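Local structure of multicopper oxidase (Pseudomonas thermotolerans, 6VOW) at residues L113-Q116 with P117-F121; L200-N204 with A205-P209; I442-E446 with T447-A451; I98-L102 with E103-V107. The protein probably oxidises phenolic, lignin-related substrates at a type 1 copper and passes the electrons to a trinuclear copper centre that reduces dioxygen to water. One frame throughout, in Å; residues are numbered along the deposited sequence.

Contact 1: L113-Q116 with P117-F121; sequences LPVQ and PGEYF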
# COMPACT_ATOMS: atom_id res chain seq x y z
N LEU A 113 22.33 -3.00 -0.63
CA LEU A 113 22.53 -4.32 -1.13
C LEU A 113 21.44 -5.19 -0.59
O LEU A 113 21.07 -5.00 0.60
CB LEU A 113 23.89 -4.84 -0.64
CG LEU A 113 24.99 -3.99 -1.25
CD1 LEU A 113 26.27 -4.25 -0.48
CD2 LEU A 113 25.13 -4.28 -2.74
N PRO A 114 20.91 -6.14 -1.40
CA PRO A 114 19.97 -7.11 -0.86
C PRO A 114 20.47 -7.67 0.44
O PRO A 114 21.66 -7.84 0.61
CB PRO A 114 20.00 -8.24 -1.89
CG PRO A 114 20.33 -7.54 -3.19
CD PRO A 114 21.16 -6.35 -2.84
N VAL A 115 19.59 -7.98 1.34
CA VAL A 115 19.99 -8.56 2.55
C VAL A 115 20.01 -10.03 2.25
O VAL A 115 18.99 -10.59 1.92
CB VAL A 115 18.94 -8.29 3.65
CG1 VAL A 115 19.36 -9.05 4.92
CG2 VAL A 115 18.76 -6.77 3.84
N GLN A 116 21.17 -10.66 2.44
CA GLN A 116 21.41 -12.03 2.18
C GLN A 116 20.81 -12.88 3.24
O GLN A 116 20.64 -12.42 4.36
CB GLN A 116 22.92 -12.31 2.11
CG GLN A 116 23.65 -11.55 0.98
CD GLN A 116 23.11 -11.96 -0.38
OE1 GLN A 116 22.96 -13.15 -0.63
NE2 GLN A 116 22.77 -10.98 -1.27
N PRO A 117 20.53 -14.15 2.92
CA PRO A 117 20.09 -15.09 3.89
C PRO A 117 20.97 -15.11 5.11
O PRO A 117 22.15 -15.07 4.96
CB PRO A 117 20.19 -16.42 3.14
CG PRO A 117 19.86 -16.04 1.74
CD PRO A 117 20.64 -14.80 1.59
N GLY A 118 20.39 -15.11 6.30
CA GLY A 118 21.14 -15.14 7.57
C GLY A 118 21.75 -13.86 8.06
O GLY A 118 22.29 -13.85 9.19
N GLU A 119 21.70 -12.80 7.23
CA GLU A 119 22.20 -11.48 7.55
C GLU A 119 21.03 -10.63 8.13
O GLU A 119 19.92 -11.16 8.29
CB GLU A 119 22.73 -10.77 6.27
CG GLU A 119 24.02 -11.26 5.58
CD GLU A 119 24.45 -10.32 4.41
OE1 GLU A 119 23.71 -9.32 4.06
OE2 GLU A 119 25.53 -10.57 3.80
N TYR A 120 21.30 -9.34 8.43
CA TYR A 120 20.34 -8.34 8.96
C TYR A 120 20.58 -6.98 8.40
O TYR A 120 21.60 -6.74 7.83
CB TYR A 120 20.37 -8.31 10.51
CG TYR A 120 21.57 -7.70 11.12
CD1 TYR A 120 22.73 -8.48 11.36
CD2 TYR A 120 21.58 -6.35 11.48
CE1 TYR A 120 23.87 -7.90 11.92
CE2 TYR A 120 22.72 -5.77 12.04
CZ TYR A 120 23.83 -6.56 12.28
OH TYR A 120 24.93 -6.00 12.82
N PHE A 121 19.60 -6.09 8.50
CA PHE A 121 19.76 -4.71 8.03
C PHE A 121 18.92 -3.92 9.03
O PHE A 121 17.84 -4.39 9.51
CB PHE A 121 19.28 -4.48 6.58
CG PHE A 121 19.63 -3.14 6.01
CD1 PHE A 121 18.74 -2.06 6.14
CD2 PHE A 121 20.86 -2.93 5.33
CE1 PHE A 121 19.05 -0.82 5.57
CE2 PHE A 121 21.17 -1.67 4.76
CZ PHE A 121 20.26 -0.62 4.88
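Gln116 and Glu119 lie side by side and point the same way, so the carboxylate of Glu119 runs along the aliphatic part of the glutamine. Glu119 CD sits 3.4 Å from Gln116 CB, and Glu119 OE2 is 3.5 Å from Gln116 CG. The terminal planes do not stack: amide and carboxylate are turned 78° against each other. Glu119 CG lies beside its own backbone N, and the extended chain beyond it runs along Gln116, so that Glu119 OE1 meets Gln116 N and takes from it a straight but weak hydrogen bond (3.3 Å, 164°). The firmer link runs the other way, from Glu119 N to Gln116 O at 3.1 Å, with the donor above the carbonyl plane.

Val115 works on a different side. With CG1 set opposite its own backbone N (chi1 175°), Val115 CG1 lies 3.9 Å from Glu119 C, while Val115 CG2 touches Phe121 CB at 3.6 Å. The two side chains meet at a slant. Asn85, at the end of strand 78-85, holds the loop from outside: its ND2 bonds Val115 O and its backbone pairs with Gly118 and Glu119.

Pro117 and Gly118, the latter with positive phi, fill the two corner positions of a type II beta turn, which here leads into edge strand 120-126 of the N-terminal cupredoxin domain.

Contact 2: L200-N204 with A205-P209; sequences LTTVN and ARPNP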
# COMPACT_ATOMS: atom_id res chain seq x y z
N LEU A 200 -7.73 -16.75 -3.47
CA LEU A 200 -8.31 -16.83 -2.11
C LEU A 200 -8.11 -15.52 -1.31
O LEU A 200 -6.97 -15.14 -0.87
CB LEU A 200 -7.78 -18.05 -1.36
CG LEU A 200 -8.42 -18.21 0.03
CD1 LEU A 200 -9.94 -18.26 -0.03
CD2 LEU A 200 -7.86 -19.46 0.75
N THR A 201 -9.23 -14.83 -1.13
CA THR A 201 -9.20 -13.52 -0.49
C THR A 201 -9.26 -13.77 0.99
O THR A 201 -9.90 -14.70 1.45
CB THR A 201 -10.32 -12.64 -0.99
OG1 THR A 201 -10.07 -12.33 -2.37
CG2 THR A 201 -10.36 -11.36 -0.27
N THR A 202 -8.49 -12.98 1.71
CA THR A 202 -8.38 -13.09 3.13
C THR A 202 -8.29 -11.64 3.65
O THR A 202 -7.86 -10.71 2.98
CB THR A 202 -7.10 -13.80 3.58
OG1 THR A 202 -5.99 -13.18 2.95
CG2 THR A 202 -7.09 -15.34 3.30
N VAL A 203 -8.75 -11.51 4.87
CA VAL A 203 -8.60 -10.33 5.67
C VAL A 203 -7.86 -10.81 6.86
O VAL A 203 -8.39 -11.69 7.57
CB VAL A 203 -9.96 -9.77 6.10
CG1 VAL A 203 -9.82 -8.89 7.33
CG2 VAL A 203 -10.52 -8.95 4.97
N ASN A 204 -6.67 -10.25 7.06
CA ASN A 204 -5.78 -10.68 8.17
C ASN A 204 -5.54 -12.18 8.16
O ASN A 204 -5.64 -12.85 9.18
CB ASN A 204 -6.38 -10.22 9.53
CG ASN A 204 -6.56 -8.69 9.60
OD1 ASN A 204 -5.92 -7.94 8.89
ND2 ASN A 204 -7.42 -8.23 10.48
N ALA A 205 -5.28 -12.73 6.97
CA ALA A 205 -5.00 -14.22 6.79
C ALA A 205 -6.19 -15.18 6.86
O ALA A 205 -6.00 -16.41 6.75
CB ALA A 205 -3.97 -14.70 7.78
N ARG A 206 -7.39 -14.64 7.04
CA ARG A 206 -8.56 -15.46 7.23
C ARG A 206 -9.57 -15.16 6.11
O ARG A 206 -9.84 -13.98 5.87
CB ARG A 206 -9.15 -15.08 8.58
CG ARG A 206 -8.23 -15.25 9.77
CD ARG A 206 -8.23 -16.66 10.36
NE ARG A 206 -9.53 -17.03 10.90
CZ ARG A 206 -10.01 -16.76 12.13
NH1 ARG A 206 -9.29 -16.09 13.06
NH2 ARG A 206 -11.25 -17.17 12.40
N PRO A 207 -10.10 -16.22 5.41
CA PRO A 207 -11.13 -15.96 4.40
C PRO A 207 -12.40 -15.59 5.15
O PRO A 207 -12.91 -16.33 6.00
CB PRO A 207 -11.27 -17.29 3.65
CG PRO A 207 -10.81 -18.33 4.62
CD PRO A 207 -9.77 -17.67 5.46
N ASN A 208 -12.79 -14.36 4.91
CA ASN A 208 -14.05 -13.83 5.29
C ASN A 208 -14.33 -13.94 6.79
O ASN A 208 -15.27 -14.63 7.19
CB ASN A 208 -15.16 -14.48 4.46
CG ASN A 208 -16.50 -13.88 4.75
OD1 ASN A 208 -16.63 -12.67 4.90
ND2 ASN A 208 -17.51 -14.73 4.88
N PRO A 209 -13.52 -13.27 7.62
CA PRO A 209 -13.71 -13.37 9.07
C PRO A 209 -14.86 -12.48 9.55
O PRO A 209 -15.35 -11.60 8.84
CB PRO A 209 -12.38 -12.91 9.61
CG PRO A 209 -11.99 -11.83 8.67
CD PRO A 209 -12.43 -12.34 7.30
O HOH W 1 -5.07 -11.24 4.56
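Val203 and Arg206 face each other across a type I' beta turn, the tight reversal at the end of strand 200-203 in the second cupredoxin domain. Val203 N donates to Arg206 O at 2.9 Å and 167°, and Arg206 N returns a longer bond to Val203 O at 3.2 Å. The second donor stands 63° out of the carbonyl plane. Asn204 and Ala205, at the corners, both have the left-handed backbone conformation that defines the primed turn.

Two CA-H...O contacts extend this single antiparallel bridge: Thr202 CA to Arg206 O at 3.2 Å, and Pro207 CA to Thr201 O at 3.4 Å. Apolar contacts flank the bridge. Leu200 CD1 reaches Pro207 CB at 4.0 Å, crossing it at a slant, whereas Val203 meets the Pro209 ring at about a right angle, Val203 CB to Pro209 CD 3.8 Å.

Further out, strand 165-174 fixes the turn. Asn204 uses both ends of its amide, OD1 taking Ser170 N and ND2 giving to Ser168 O, and the Thr202 hydroxyl bonds Lys172 O. That hydroxyl lies between its own backbone N and carbonyl carbon (chi1 52°), where a water also reaches it. The water donates to Thr202 OG1 at 2.7 Å and accepts from Ala205 N at 2.8 Å, joining strand to turn corner.

Contact 3: I442-E446 with T447-A451; sequences IDHME and TGLMA. With CU (copper (II) ion), chain D.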
# COMPACT_ATOMS: atom_id res chain seq x y z
N ILE A 442 2.12 -6.23 -9.18
CA ILE A 442 3.52 -6.65 -9.07
C ILE A 442 4.03 -7.28 -10.37
O ILE A 442 5.15 -7.05 -10.78
CB ILE A 442 3.78 -7.62 -7.88
CG1 ILE A 442 3.28 -7.03 -6.53
CG2 ILE A 442 5.26 -7.99 -7.84
CD1 ILE A 442 3.96 -5.71 -6.13
N ASP A 443 3.18 -8.05 -11.01
CA ASP A 443 3.36 -8.46 -12.44
C ASP A 443 3.68 -7.41 -13.45
O ASP A 443 4.54 -7.61 -14.27
CB ASP A 443 2.05 -9.05 -12.92
CG ASP A 443 2.01 -10.48 -12.77
OD1 ASP A 443 2.83 -11.02 -12.01
OD2 ASP A 443 1.18 -11.08 -13.44
N HIS A 444 2.97 -6.31 -13.44
CA HIS A 444 3.28 -5.26 -14.40
C HIS A 444 4.58 -4.62 -14.09
O HIS A 444 5.26 -4.24 -15.03
CB HIS A 444 2.25 -4.17 -14.40
CG HIS A 444 0.94 -4.62 -14.91
ND1 HIS A 444 -0.14 -3.79 -14.92
CD2 HIS A 444 0.52 -5.81 -15.40
CE1 HIS A 444 -1.18 -4.43 -15.43
NE2 HIS A 444 -0.81 -5.66 -15.72
N MET A 445 4.90 -4.45 -12.79
CA MET A 445 6.14 -3.83 -12.38
C MET A 445 7.25 -4.74 -12.84
O MET A 445 8.23 -4.27 -13.39
CB MET A 445 6.21 -3.68 -10.85
CG MET A 445 7.58 -3.30 -10.28
SD MET A 445 7.56 -3.47 -8.47
CE MET A 445 7.97 -5.19 -8.45
N GLU A 446 7.09 -6.05 -12.62
CA GLU A 446 8.14 -7.00 -13.03
C GLU A 446 8.24 -7.23 -14.51
O GLU A 446 9.32 -7.72 -14.96
CB GLU A 446 8.02 -8.35 -12.34
CG GLU A 446 8.48 -8.33 -10.86
CD GLU A 446 8.34 -9.71 -10.19
OE1 GLU A 446 8.46 -9.75 -8.94
OE2 GLU A 446 8.09 -10.77 -10.86
N THR A 447 7.18 -6.91 -15.29
CA THR A 447 7.24 -7.14 -16.72
C THR A 447 7.37 -5.82 -17.42
O THR A 447 6.87 -5.69 -18.52
CB THR A 447 6.04 -7.97 -17.24
OG1 THR A 447 4.77 -7.31 -16.99
CG2 THR A 447 6.06 -9.32 -16.56
N GLY A 448 8.01 -4.84 -16.77
CA GLY A 448 8.35 -3.59 -17.46
C GLY A 448 7.81 -2.24 -16.96
O GLY A 448 8.35 -1.19 -17.35
N LEU A 449 6.76 -2.22 -16.15
CA LEU A 449 6.08 -0.96 -15.83
C LEU A 449 6.71 -0.31 -14.59
O LEU A 449 6.11 -0.22 -13.51
CB LEU A 449 4.59 -1.21 -15.65
CG LEU A 449 3.63 -0.05 -15.79
CD1 LEU A 449 3.94 0.74 -17.06
CD2 LEU A 449 2.19 -0.59 -15.80
N MET A 450 7.95 0.14 -14.77
CA MET A 450 8.70 0.75 -13.73
C MET A 450 9.73 1.65 -14.34
O MET A 450 10.27 1.40 -15.44
CB MET A 450 9.32 -0.27 -12.82
CG MET A 450 10.32 0.26 -11.81
SD MET A 450 10.39 -0.78 -10.34
CE MET A 450 11.39 -2.21 -10.77
N ALA A 451 9.97 2.75 -13.65
CA ALA A 451 11.03 3.61 -14.01
C ALA A 451 11.63 4.18 -12.75
O ALA A 451 11.19 3.90 -11.63
CB ALA A 451 10.49 4.68 -14.90
CU CU D . -0.26 -1.95 -13.98
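His444 and Leu449 run alongside each other and point the same way, towards one copper ion. His444 CG lies beside its own backbone N (chi1 -68°), which carries His444 ND1 to within 2.1 Å of the copper. Leu449 CD2 comes 3.8 Å from His444 CB and 3.3 Å from the copper, a methyl with no lone pair to give. The leucine is set in place by Leu449 N, which donates to His444 O at 2.8 Å.

Thr447 is the first residue beyond helix 442-446. Its hydroxyl lies between its own N and carbonyl carbon (chi1 61°) and folds back, so that Thr447 OG1 gives a 2.7 Å bond to Asp443 O, backed by a weak one from Thr447 N. Gly448 follows with positive phi, at backbone angles where a side chain would be jammed against the preceding carbonyl O. Met445 and Met450 also lie side by side, with Met445 CG 3.8 Å from Met450 SD; both touch His438, a ligand of the trinuclear site.

His388 and Cys439 complete the copper coordination with His444. The arrangement is that of a type 1 copper site, with Leu449 probably filling the axial place without binding, as in many fungal laccases.

Contact 4: I98-L102 with E103-V107; sequences IRLPL and EMDGV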
# COMPACT_ATOMS: atom_id res chain seq x y z
N ILE A 98 6.40 5.83 3.18
CA ILE A 98 7.19 6.61 4.10
C ILE A 98 8.15 7.44 3.32
O ILE A 98 8.89 6.94 2.52
CB ILE A 98 8.01 5.74 5.11
CG1 ILE A 98 7.08 4.81 5.93
CG2 ILE A 98 8.85 6.67 6.02
CD1 ILE A 98 6.04 5.56 6.62
N ARG A 99 8.16 8.74 3.57
CA ARG A 99 9.20 9.63 3.07
C ARG A 99 10.41 9.50 4.02
O ARG A 99 10.48 10.09 5.04
CB ARG A 99 8.68 11.04 3.01
CG ARG A 99 7.33 11.11 2.33
CD ARG A 99 6.84 12.53 2.25
NE ARG A 99 6.39 12.96 3.58
CZ ARG A 99 6.64 14.13 4.14
NH1 ARG A 99 7.39 15.06 3.52
NH2 ARG A 99 6.15 14.38 5.35
N LEU A 100 11.35 8.67 3.64
CA LEU A 100 12.54 8.46 4.40
C LEU A 100 13.71 8.71 3.47
O LEU A 100 13.51 8.95 2.31
CB LEU A 100 12.56 7.05 4.90
CG LEU A 100 11.97 5.97 3.96
CD1 LEU A 100 12.67 5.79 2.58
CD2 LEU A 100 12.07 4.67 4.72
N PRO A 101 14.95 8.71 3.98
CA PRO A 101 16.10 8.90 3.11
C PRO A 101 16.30 7.72 2.22
O PRO A 101 16.02 6.55 2.64
CB PRO A 101 17.25 8.93 4.07
CG PRO A 101 16.66 9.58 5.22
CD PRO A 101 15.33 8.90 5.37
N LEU A 102 16.92 7.98 1.09
CA LEU A 102 17.10 6.93 0.06
C LEU A 102 17.75 5.69 0.62
O LEU A 102 17.38 4.55 0.27
CB LEU A 102 18.01 7.42 -1.00
CG LEU A 102 18.14 6.43 -2.20
CD1 LEU A 102 16.85 6.24 -2.98
CD2 LEU A 102 19.18 6.99 -3.12
N GLU A 103 18.73 5.87 1.49
CA GLU A 103 19.44 4.73 2.12
C GLU A 103 18.52 3.73 2.79
O GLU A 103 18.91 2.56 2.98
CB GLU A 103 20.43 5.24 3.16
CG GLU A 103 21.48 6.17 2.57
CD GLU A 103 21.13 7.67 2.64
OE1 GLU A 103 20.03 8.11 2.17
OE2 GLU A 103 21.98 8.43 3.13
N MET A 104 17.31 4.17 3.16
CA MET A 104 16.41 3.31 3.83
C MET A 104 15.29 2.94 2.89
O MET A 104 14.36 2.41 3.32
CB MET A 104 15.89 4.01 5.11
CG MET A 104 17.03 4.45 6.09
SD MET A 104 17.60 2.94 6.87
CE MET A 104 19.13 3.31 7.66
N ASP A 105 15.38 3.14 1.58
CA ASP A 105 14.18 2.86 0.76
C ASP A 105 14.02 1.37 0.46
O ASP A 105 12.96 0.96 0.09
CB ASP A 105 14.15 3.69 -0.49
CG ASP A 105 12.76 3.72 -1.19
OD1 ASP A 105 11.68 3.73 -0.54
OD2 ASP A 105 12.73 3.78 -2.44
N GLY A 106 15.04 0.56 0.70
CA GLY A 106 14.88 -0.87 0.55
C GLY A 106 14.86 -1.34 -0.90
O GLY A 106 14.48 -2.45 -1.20
N VAL A 107 15.32 -0.50 -1.79
CA VAL A 107 15.41 -0.91 -3.16
C VAL A 107 16.81 -1.49 -3.50
O VAL A 107 17.84 -0.82 -3.31
CB VAL A 107 15.10 0.28 -4.07
CG1 VAL A 107 15.45 -0.11 -5.50
CG2 VAL A 107 13.64 0.66 -3.92
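Leu100 folds over Met104 and Asp105, its side chain packing against a short 3-10 turn in the long connection between strands 94-96 and 120-126 of the first cupredoxin domain.

Two backbone hydrogen bonds make the turn. Met104 N donates to Pro101 O at 2.8 Å and Asp105 N to Leu102 O, also at 2.8 Å; in each the donor stands above the carbonyl plane, by 57° in the second. This succession of bonds three residues apart is the evidence for 3-10 winding.

The van der Waals contacts come mainly from the two methyls of Leu100. Its CG is held between the backbone N and the carbonyl carbon (chi1 36°), a turn that directs both branches at the coil: Leu100 CD2 lies 3.5 Å from Met104 O and makes an apolar contact with Met104 CB at 3.9 Å, while Leu100 CD1 reaches Asp105 CA at 3.8 Å. The leucine and methionine side chains cross at about a right angle. On another side Leu102 packs on Trp435 and Val110.

The two carboxylates have different surroundings. Glu103 bends at chi2 and lays its carboxylate by the proline ring, Glu103 OE1 to Pro101 CB 3.5 Å. Asp105, buried, belongs to the second shell of the copper cluster: OD2 bonds His393 ND1 and its backbone O bonds His94 ND1, so it probably helps orient two copper-binding imidazoles. Asp105 CB rests 3.4 Å from Leu102 O.

How the contacts relate
Contact 3 is the buried one, and it alone holds a copper ligand; contact 4 is partly buried and serves the copper cluster from the second shell, through a carboxylate and a carbonyl. Contacts 1 and 2 are partly buried turns, type II and type I'. Backbone pairing dominates contact 2, whereas contact 1 adds a weak carboxylate bond and apolar packing. Contacts 1 and 4 share the connection between strands 94-96 and 120-126 and touch, Phe121 CZ lying 3.9 Å from Glu103 O. Contacts 3 and 4, though far apart in sequence and in different cupredoxin domains, approach to about 7 Å between nearest atoms. Contact 2 lies apart, its centre 26 to 30 Å from the centres of the others.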